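Local coordinates for protein tapirin (PDB 6N2C) that probably binds cellulose and helps its extremely thermophilic bacterium adhere to plant material, through a beta-helical domain that also carries a zinc ion, at residues S178-F183 / P450-E455; G187-D192 / I466-I471; E498-N503 / S520-P525. All coordinates share one frame; numbering follows the deposited sequence.

Contact 1 of 3, residues S178-F183 / P450-E455; sequences SNIFDF and PAIIEE
Phe181 and Glu455 mark the nearest backbone approach, with CA atoms 9.7 Å apart, so the 3-10 turn of 178-181 and the start of helix 451-457 meet through side chains alone. Both lie along the flank of a parallel beta-helix: the turn leads into strand 186-190, while the helix belongs to the length of chain that runs back after strand 434-436. Ile452 sits at the centre of the contact, touching both Ile180 and Phe181. Its CG1 stands anti to the backbone N (chi1 -165°), which carries the CD1 methyl out toward the 3-10 turn. There Ile180 arrives tip to tip, its CD1 lying 3.8 Å from Ile452 CG1. Phe181 instead slides past Ile452 in the opposite direction, and the methyl approaches the ring obliquely, Ile452 CD1 to Phe181 CE2 measuring 3.8 Å. Ile452 CD1 also lies 3.9 Å from Ile180 CD1, so this methyl meets both neighbours. Leu252 of strand 252-255 touches both isoleucines and joins the pair to the beta-helix, while the Trp465 and Phe181 rings meet with their planes at about 60°. Glu455 contributes only its aliphatic root: the chain bends at chi2 (-62°), OE1 pairs with Lys458 in a salt bridge, and CB rests at the ring edge, 3.9 Å from Phe181 CZ.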
loop_
_atom_site.group_PDB
_atom_site.type_symbol
_atom_site.label_atom_id
_atom_site.label_comp_id
_atom_site.label_asym_id
_atom_site.label_seq_id
_atom_site.Cartn_x
_atom_site.Cartn_y
_atom_site.Cartn_z
ATOM N N SER A 178 -4.295 6.729 16.746
ATOM C CA SER A 178 -4.220 5.952 17.998
ATOM C C SER A 178 -5.144 4.757 18.048
ATOM O O SER A 178 -4.886 3.821 18.812
ATOM C CB SER A 178 -4.434 6.861 19.248
ATOM O OG SER A 178 -3.468 7.908 19.334
ATOM N N ASN A 179 -6.208 4.732 17.252
ATOM C CA ASN A 179 -7.043 3.531 17.131
ATOM C C ASN A 179 -6.299 2.298 16.571
ATOM O O ASN A 179 -6.766 1.201 16.760
ATOM C CB ASN A 179 -8.238 3.658 16.241
ATOM C CG ASN A 179 -9.268 4.665 16.728
ATOM O OD1 ASN A 179 -9.810 5.399 15.896
ATOM N ND2 ASN A 179 -9.568 4.693 17.959
ATOM N N ILE A 180 -5.169 2.475 15.912
ATOM C CA ILE A 180 -4.338 1.332 15.501
ATOM C C ILE A 180 -4.032 0.387 16.686
ATOM O O ILE A 180 -3.872 -0.815 16.512
ATOM C CB ILE A 180 -3.121 1.816 14.689
ATOM C CG1 ILE A 180 -3.612 2.157 13.251
ATOM C CG2 ILE A 180 -2.049 0.778 14.595
ATOM C CD1 ILE A 180 -2.624 3.054 12.471
ATOM N N PHE A 181 -3.903 0.988 17.894
ATOM C CA PHE A 181 -3.516 0.227 19.078
ATOM C C PHE A 181 -4.703 -0.192 19.891
ATOM O O PHE A 181 -4.507 -0.829 20.932
ATOM C CB PHE A 181 -2.620 1.085 19.951
ATOM C CG PHE A 181 -1.428 1.592 19.206
ATOM C CD1 PHE A 181 -0.351 0.796 18.949
ATOM C CD2 PHE A 181 -1.455 2.879 18.649
ATOM C CE1 PHE A 181 0.702 1.278 18.207
ATOM C CE2 PHE A 181 -0.403 3.357 17.935
ATOM C CZ PHE A 181 0.677 2.560 17.699
ATOM N N ASP A 182 -5.903 0.086 19.411
ATOM C CA ASP A 182 -7.141 -0.336 20.049
ATOM C C ASP A 182 -7.827 -1.433 19.260
ATOM O O ASP A 182 -8.538 -1.181 18.234
ATOM C CB ASP A 182 -8.035 0.860 20.217
ATOM C CG ASP A 182 -9.332 0.557 20.939
ATOM O OD1 ASP A 182 -9.732 -0.606 21.022
ATOM O OD2 ASP A 182 -10.024 1.593 21.351
ATOM N N PHE A 183 -7.696 -2.671 19.783
ATOM C CA PHE A 183 -8.251 -3.804 19.029
ATOM C C PHE A 183 -9.736 -3.961 19.081
ATOM O O PHE A 183 -10.281 -4.937 18.543
ATOM C CB PHE A 183 -7.377 -5.068 19.236
ATOM C CG PHE A 183 -6.085 -4.969 18.536
ATOM C CD1 PHE A 183 -5.994 -5.389 17.208
ATOM C CD2 PHE A 183 -5.038 -4.263 19.121
ATOM C CE1 PHE A 183 -4.830 -5.150 16.514
ATOM C CE2 PHE A 183 -3.858 -4.067 18.449
ATOM C CZ PHE A 183 -3.817 -4.503 17.083
ATOM N N PRO A 450 7.500 8.028 9.374
ATOM C CA PRO A 450 6.421 8.401 10.259
ATOM C C PRO A 450 6.460 7.565 11.533
ATOM O O PRO A 450 6.757 6.382 11.521
ATOM C CB PRO A 450 5.174 8.084 9.448
ATOM C CG PRO A 450 5.599 8.328 8.035
ATOM C CD PRO A 450 6.946 7.619 8.079
ATOM N N ALA A 451 6.129 8.234 12.632
ATOM C CA ALA A 451 6.132 7.618 13.941
ATOM C C ALA A 451 5.213 6.437 14.013
ATOM O O ALA A 451 5.599 5.432 14.577
ATOM C CB ALA A 451 5.737 8.617 15.026
ATOM N N ILE A 452 4.087 6.538 13.355
ATOM C CA ILE A 452 3.143 5.416 13.331
ATOM C C ILE A 452 3.781 4.162 12.749
ATOM O O ILE A 452 3.540 3.043 13.245
ATOM C CB ILE A 452 1.799 5.774 12.677
ATOM C CG1 ILE A 452 0.708 4.792 12.949
ATOM C CG2 ILE A 452 1.963 5.892 11.163
ATOM C CD1 ILE A 452 0.347 4.587 14.383
ATOM N N ILE A 453 4.605 4.296 11.696
ATOM C CA ILE A 453 5.266 3.147 11.112
ATOM C C ILE A 453 6.341 2.582 12.017
ATOM O O ILE A 453 6.465 1.356 12.164
ATOM C CB ILE A 453 5.905 3.510 9.714
ATOM C CG1 ILE A 453 4.829 3.996 8.749
ATOM C CG2 ILE A 453 6.792 2.366 9.199
ATOM C CD1 ILE A 453 3.786 2.986 8.312
ATOM N N GLU A 454 7.109 3.460 12.681
ATOM C CA GLU A 454 8.066 3.045 13.665
ATOM C C GLU A 454 7.413 2.177 14.717
ATOM O O GLU A 454 7.964 1.072 15.045
ATOM C CB GLU A 454 8.752 4.220 14.336
ATOM C CG GLU A 454 9.694 4.933 13.434
ATOM C CD GLU A 454 10.276 6.228 14.060
ATOM O OE1 GLU A 454 10.044 6.498 15.295
ATOM O OE2 GLU A 454 10.866 7.010 13.246
ATOM N N GLU A 455 6.264 2.614 15.177
ATOM C CA GLU A 455 5.581 1.876 16.288
ATOM C C GLU A 455 5.017 0.556 15.795
ATOM O O GLU A 455 5.146 -0.472 16.460
ATOM C CB GLU A 455 4.502 2.718 16.941
ATOM C CG GLU A 455 4.997 4.000 17.566
ATOM C CD GLU A 455 6.012 3.685 18.716
ATOM O OE1 GLU A 455 7.160 4.223 18.695
ATOM O OE2 GLU A 455 5.682 2.768 19.476
#

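Contact 2 of 3, residues G187-D192 / I466-I471; sequences GLFSSD and IRLDNI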
loop_
_atom_site.group_PDB
_atom_site.type_symbol
_atom_site.label_atom_id
_atom_site.label_comp_id
_atom_site.label_asym_id
_atom_site.label_seq_id
_atom_site.Cartn_x
_atom_site.Cartn_y
_atom_site.Cartn_z
ATOM N N GLY A 187 -12.042 -5.079 12.386
ATOM C CA GLY A 187 -13.043 -5.955 11.903
ATOM C C GLY A 187 -12.540 -7.350 11.564
ATOM O O GLY A 187 -13.279 -8.342 11.666
ATOM N N LEU A 188 -11.283 -7.412 11.131
ATOM C CA LEU A 188 -10.612 -8.708 10.755
ATOM C C LEU A 188 -9.194 -8.640 11.308
ATOM O O LEU A 188 -8.441 -7.650 11.128
ATOM C CB LEU A 188 -10.616 -8.958 9.198
ATOM C CG LEU A 188 -11.976 -8.887 8.554
ATOM C CD1 LEU A 188 -11.792 -8.906 7.056
ATOM C CD2 LEU A 188 -12.890 -9.982 8.980
ATOM N N PHE A 189 -8.806 -9.724 12.012
ATOM C CA PHE A 189 -7.425 -9.832 12.539
ATOM C C PHE A 189 -6.984 -11.256 12.406
ATOM O O PHE A 189 -7.748 -12.167 12.764
ATOM C CB PHE A 189 -7.450 -9.488 13.982
ATOM C CG PHE A 189 -6.153 -9.607 14.652
ATOM C CD1 PHE A 189 -5.691 -10.877 15.051
ATOM C CD2 PHE A 189 -5.420 -8.508 15.013
ATOM C CE1 PHE A 189 -4.475 -10.997 15.780
ATOM C CE2 PHE A 189 -4.183 -8.637 15.707
ATOM C CZ PHE A 189 -3.687 -9.872 16.027
ATOM N N SER A 190 -5.758 -11.456 11.898
ATOM C CA SER A 190 -5.191 -12.804 11.964
ATOM C C SER A 190 -3.732 -12.724 12.344
ATOM O O SER A 190 -3.033 -11.884 11.784
ATOM C CB SER A 190 -5.329 -13.525 10.618
ATOM O OG SER A 190 -4.666 -14.816 10.680
ATOM N N SER A 191 -3.277 -13.620 13.242
ATOM C CA SER A 191 -1.873 -13.782 13.462
ATOM C C SER A 191 -1.200 -14.655 12.449
ATOM O O SER A 191 0.006 -14.896 12.619
ATOM C CB SER A 191 -1.561 -14.289 14.825
ATOM O OG SER A 191 -2.101 -13.502 15.818
ATOM N N ASP A 192 -1.929 -15.106 11.454
ATOM C CA ASP A 192 -1.286 -15.734 10.271
ATOM C C ASP A 192 -1.778 -15.093 9.015
ATOM O O ASP A 192 -1.522 -13.901 8.858
ATOM C CB ASP A 192 -1.479 -17.238 10.404
ATOM C CG ASP A 192 -0.570 -18.066 9.438
ATOM O OD1 ASP A 192 0.258 -17.517 8.757
ATOM O OD2 ASP A 192 -0.630 -19.289 9.555
ATOM N N ILE A 466 -3.156 -6.862 22.160
ATOM C CA ILE A 466 -4.009 -7.965 21.829
ATOM C C ILE A 466 -3.230 -9.240 22.057
ATOM O O ILE A 466 -2.185 -9.495 21.449
ATOM C CB ILE A 466 -4.686 -7.907 20.400
ATOM C CG1 ILE A 466 -5.618 -9.063 20.235
ATOM C CG2 ILE A 466 -3.686 -7.817 19.273
ATOM C CD1 ILE A 466 -6.561 -9.067 19.057
ATOM N N ARG A 467 -3.807 -10.136 22.860
ATOM C CA ARG A 467 -3.037 -11.298 23.410
ATOM C C ARG A 467 -3.941 -12.501 23.317
ATOM O O ARG A 467 -4.570 -12.901 24.340
ATOM C CB ARG A 467 -2.646 -11.037 24.863
ATOM C CG ARG A 467 -1.714 -9.861 24.933
ATOM C CD ARG A 467 -1.228 -9.553 26.313
ATOM N NE ARG A 467 -0.540 -8.313 26.332
ATOM C CZ ARG A 467 -0.135 -7.701 27.444
ATOM N NH1 ARG A 467 -0.179 -8.338 28.640
ATOM N NH2 ARG A 467 0.335 -6.457 27.373
ATOM N N LEU A 468 -3.983 -13.134 22.144
ATOM C CA LEU A 468 -4.869 -14.260 21.973
ATOM C C LEU A 468 -4.460 -15.465 22.819
ATOM O O LEU A 468 -5.274 -16.314 23.136
ATOM C CB LEU A 468 -5.115 -14.587 20.516
ATOM C CG LEU A 468 -5.723 -13.425 19.714
ATOM C CD1 LEU A 468 -5.829 -13.768 18.219
ATOM C CD2 LEU A 468 -7.027 -12.924 20.306
ATOM N N ASP A 469 -3.195 -15.512 23.245
ATOM C CA ASP A 469 -2.756 -16.578 24.157
ATOM C C ASP A 469 -3.326 -16.440 25.538
ATOM O O ASP A 469 -3.161 -17.389 26.339
ATOM C CB ASP A 469 -1.229 -16.643 24.224
ATOM C CG ASP A 469 -0.603 -17.279 22.967
ATOM O OD1 ASP A 469 -1.300 -17.902 22.138
ATOM O OD2 ASP A 469 0.612 -17.219 22.857
ATOM N N ASN A 470 -3.976 -15.302 25.870
ATOM C CA ASN A 470 -4.646 -15.117 27.125
ATOM C C ASN A 470 -6.048 -15.745 27.104
ATOM O O ASN A 470 -6.771 -15.596 28.087
ATOM C CB ASN A 470 -4.659 -13.681 27.586
ATOM C CG ASN A 470 -3.307 -13.238 28.056
ATOM O OD1 ASN A 470 -2.428 -14.116 28.324
ATOM N ND2 ASN A 470 -3.118 -11.933 28.283
ATOM N N ILE A 471 -6.452 -16.394 26.006
ATOM C CA ILE A 471 -7.683 -17.153 25.984
ATOM C C ILE A 471 -7.341 -18.542 26.572
ATOM O O ILE A 471 -6.734 -19.359 25.870
ATOM C CB ILE A 471 -8.249 -17.330 24.568
ATOM C CG1 ILE A 471 -8.565 -15.993 23.898
ATOM C CG2 ILE A 471 -9.445 -18.209 24.578
ATOM C CD1 ILE A 471 -8.736 -16.133 22.437
#
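Ile466 lays its terminal methyl squarely over the ring of Phe189: CD1 sits 4.1 Å from the ring centroid and only 7° off the normal, a well-centred CH-pi contact. The second branch of the same isoleucine grips the rim, with Ile466 CG2 3.7 Å from Phe189 CE2. CG1 is anti to the backbone N (chi1 -176°) and the chain extends beyond it, which carries CD1 over the ring. Leu468, two residues further on, slides past the ring and brings CD1 obliquely to within 3.9 Å of Phe189 CE1. Two aliphatic residues of the 466-471 loop therefore hold one aromatic ring, and Ile536 of strand 534-537 touches all three side chains.

Phe189 belongs to strand 188-190 of the parallel beta-helix, where like-placed residues of successive coils pile up in ladders; its ring stacks on that of Tyr208 in the adjoining strand 206-209, while its backbone bonds to Leu535 and Ala537 on strand 534-537. Were Phe189 replaced by an alanine, the methyls of Ile466 and Leu468 would probably face a gap and Tyr208 would lose its stacking partner.

Beyond the ring the contact thins out. Ser191, partly exposed, comes no nearer than 4.4 Å from its OG to Leu468 CD1, and that hydroxyl is engaged instead by Asn538 OD1. Ser191 lies within an ST turn, in which Asp192 N donates to Ser190 OG at 2.9 Å; the same Ser190 OG lies within hydrogen-bonding reach of Gly539 O and Lys193 O, which would have to share its one proton.

Contact 3 of 3, residues E498-N503 / S520-P525; sequences EIFNKN and SGINVP. With EDO (1,2-ethanediol), chain D.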
loop_
_atom_site.group_PDB
_atom_site.type_symbol
_atom_site.label_atom_id
_atom_site.label_comp_id
_atom_site.label_asym_id
_atom_site.label_seq_id
_atom_site.Cartn_x
_atom_site.Cartn_y
_atom_site.Cartn_z
ATOM N N GLU A 498 -20.593 -24.045 14.365
ATOM C CA GLU A 498 -21.800 -23.912 15.175
ATOM C C GLU A 498 -22.287 -22.443 15.253
ATOM O O GLU A 498 -23.477 -22.191 15.098
ATOM C CB GLU A 498 -21.497 -24.441 16.571
ATOM C CG GLU A 498 -22.713 -24.616 17.448
ATOM C CD GLU A 498 -22.373 -24.979 18.897
ATOM O OE1 GLU A 498 -23.349 -25.342 19.613
ATOM O OE2 GLU A 498 -21.175 -24.889 19.321
ATOM N N ILE A 499 -21.361 -21.497 15.460
ATOM C CA ILE A 499 -21.783 -20.088 15.475
ATOM C C ILE A 499 -22.184 -19.603 14.133
ATOM O O ILE A 499 -23.193 -18.856 13.951
ATOM C CB ILE A 499 -20.762 -19.183 16.205
ATOM C CG1 ILE A 499 -21.363 -17.792 16.425
ATOM C CG2 ILE A 499 -19.438 -19.086 15.496
ATOM C CD1 ILE A 499 -20.616 -16.935 17.421
ATOM N N PHE A 500 -21.448 -19.997 13.078
ATOM C CA PHE A 500 -21.877 -19.562 11.782
ATOM C C PHE A 500 -23.249 -20.096 11.375
ATOM O O PHE A 500 -23.998 -19.407 10.656
ATOM C CB PHE A 500 -20.837 -19.872 10.659
ATOM C CG PHE A 500 -19.635 -18.976 10.698
ATOM C CD1 PHE A 500 -19.789 -17.655 10.421
ATOM C CD2 PHE A 500 -18.375 -19.432 10.976
ATOM C CE1 PHE A 500 -18.699 -16.795 10.455
ATOM C CE2 PHE A 500 -17.279 -18.548 10.988
ATOM C CZ PHE A 500 -17.486 -17.210 10.764
ATOM N N ASN A 501 -23.578 -21.287 11.807
ATOM C CA ASN A 501 -24.919 -21.815 11.503
ATOM C C ASN A 501 -26.066 -21.083 12.254
ATOM O O ASN A 501 -27.223 -21.326 11.966
ATOM C CB ASN A 501 -24.945 -23.322 11.723
ATOM C CG ASN A 501 -24.398 -24.080 10.530
ATOM O OD1 ASN A 501 -23.434 -24.824 10.644
ATOM N ND2 ASN A 501 -25.009 -23.886 9.371
ATOM N N LYS A 502 -25.742 -20.181 13.182
ATOM C CA LYS A 502 -26.748 -19.263 13.759
ATOM C C LYS A 502 -27.158 -18.185 12.794
ATOM O O LYS A 502 -28.125 -17.452 13.066
ATOM C CB LYS A 502 -26.256 -18.599 15.061
ATOM C CG LYS A 502 -25.917 -19.514 16.211
ATOM C CD LYS A 502 -27.067 -20.348 16.713
ATOM C CE LYS A 502 -26.534 -21.400 17.679
ATOM N NZ LYS A 502 -25.773 -20.789 18.810
ATOM N N ASN A 503 -26.469 -18.089 11.644
ATOM C CA ASN A 503 -26.902 -17.247 10.553
ATOM C C ASN A 503 -27.368 -17.890 9.272
ATOM O O ASN A 503 -26.529 -18.225 8.435
ATOM C CB ASN A 503 -25.720 -16.337 10.237
ATOM C CG ASN A 503 -26.091 -14.932 10.369
ATOM O OD1 ASN A 503 -27.200 -14.609 10.777
ATOM N ND2 ASN A 503 -25.186 -14.104 10.090
ATOM N N SER A 520 -7.662 -20.614 17.534
ATOM C CA SER A 520 -7.623 -21.385 16.286
ATOM C C SER A 520 -7.565 -20.427 15.095
ATOM O O SER A 520 -7.518 -19.197 15.278
ATOM C CB SER A 520 -8.856 -22.352 16.146
ATOM O OG SER A 520 -10.111 -21.672 15.947
ATOM N N GLY A 521 -7.582 -20.998 13.900
ATOM C CA GLY A 521 -8.009 -20.227 12.739
ATOM C C GLY A 521 -9.518 -20.166 12.641
ATOM O O GLY A 521 -10.208 -20.682 13.511
ATOM N N ILE A 522 -9.991 -19.507 11.637
ATOM C CA ILE A 522 -11.398 -19.381 11.287
ATOM C C ILE A 522 -11.590 -19.709 9.855
ATOM O O ILE A 522 -11.096 -19.011 9.003
ATOM C CB ILE A 522 -12.018 -17.986 11.563
ATOM C CG1 ILE A 522 -11.917 -17.624 13.032
ATOM C CG2 ILE A 522 -13.470 -17.979 11.142
ATOM C CD1 ILE A 522 -12.190 -16.168 13.402
ATOM N N ASN A 523 -12.328 -20.807 9.569
ATOM C CA ASN A 523 -12.703 -21.110 8.198
ATOM C C ASN A 523 -14.119 -20.809 8.045
ATOM O O ASN A 523 -14.966 -21.499 8.646
ATOM C CB ASN A 523 -12.455 -22.618 7.950
ATOM C CG ASN A 523 -11.002 -22.990 8.091
ATOM O OD1 ASN A 523 -10.100 -22.195 7.715
ATOM N ND2 ASN A 523 -10.730 -24.182 8.693
ATOM N N VAL A 524 -14.424 -19.799 7.265
ATOM C CA VAL A 524 -15.780 -19.329 7.095
ATOM C C VAL A 524 -16.509 -20.205 6.063
ATOM O O VAL A 524 -16.026 -20.425 4.942
ATOM C CB VAL A 524 -15.841 -17.913 6.645
ATOM C CG1 VAL A 524 -17.286 -17.412 6.604
ATOM C CG2 VAL A 524 -15.054 -17.015 7.611
ATOM N N PRO A 525 -17.659 -20.778 6.453
ATOM C CA PRO A 525 -18.329 -21.685 5.515
ATOM C C PRO A 525 -18.693 -21.046 4.223
ATOM O O PRO A 525 -19.053 -19.863 4.188
ATOM C CB PRO A 525 -19.613 -22.087 6.263
ATOM C CG PRO A 525 -19.262 -21.989 7.650
ATOM C CD PRO A 525 -18.246 -20.868 7.797
HETATM C C1 EDO D . -11.404 -23.471 11.760
HETATM O O1 EDO D . -12.662 -22.859 11.622
HETATM C C2 EDO D . -11.156 -23.877 13.221
HETATM O O2 EDO D . -12.149 -24.780 13.745
#
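Ser520 OG is gripped twice: it donates to Gly521 O over 2.6 Å, lying in the carbonyl plane on a lone pair, and it also bonds to Thr518 OG1. The hydroxyl occupies the position between backbone N and carbonyl carbon (chi1 69°), which folds it back toward the next peptide. Close by, Asn523 N donates to O1 of a 1,2-ethanediol at 2.9 Å, in a nearly straight bond (162°); the diol probably came from the crystallisation liquor.

The contact between the segments is apolar and centres on Phe500, on helix 494-500, where a type I turn to Asn503 begins. Three residues meet its ring from different directions. Val524 places CG1 over one face, offset toward the rim and 4.1 Å above the plane. Ile522 meets the edge, its CG2 in the ring plane and 3.9 Å from Phe500 CE2. Pro525 crosses obliquely and packs tightly, with CD 3.5 Å from Phe500 CD2. These contacts would probably limit how far the phenyl group can turn.

Strand 522-524 is the last rung of its face of the beta-helix, bonded through its backbone to strand 541-543. Ile522 also touches Ile496 of helix 494-500, and Ile499 of that helix packs against strands 483-488 and 513-518, so helix 494-500 lies against strands 483-488, 513-518 and 522-524 at this end of the beta-helix.

Contacts 1 and 2 form a continuous patch along the flank of the beta-helix. Their centres are about 17 Å apart, their segments alternate along the chain, and Phe183 of the first joins them: Phe183 CE1 lies 3.6 Å from Phe189 CE2, and the same ring packs on Ile466. Contact 3 stands apart, in series along the chain. Its centre is about 16 Å from that of contact 2, with nearest atoms about 6 Å apart, and about 30 Å from that of contact 1. It alone of the three lies near a metal: the side chain of Phe500 is about 12 Å from the zinc ion held by His530, Asp532 and Glu551.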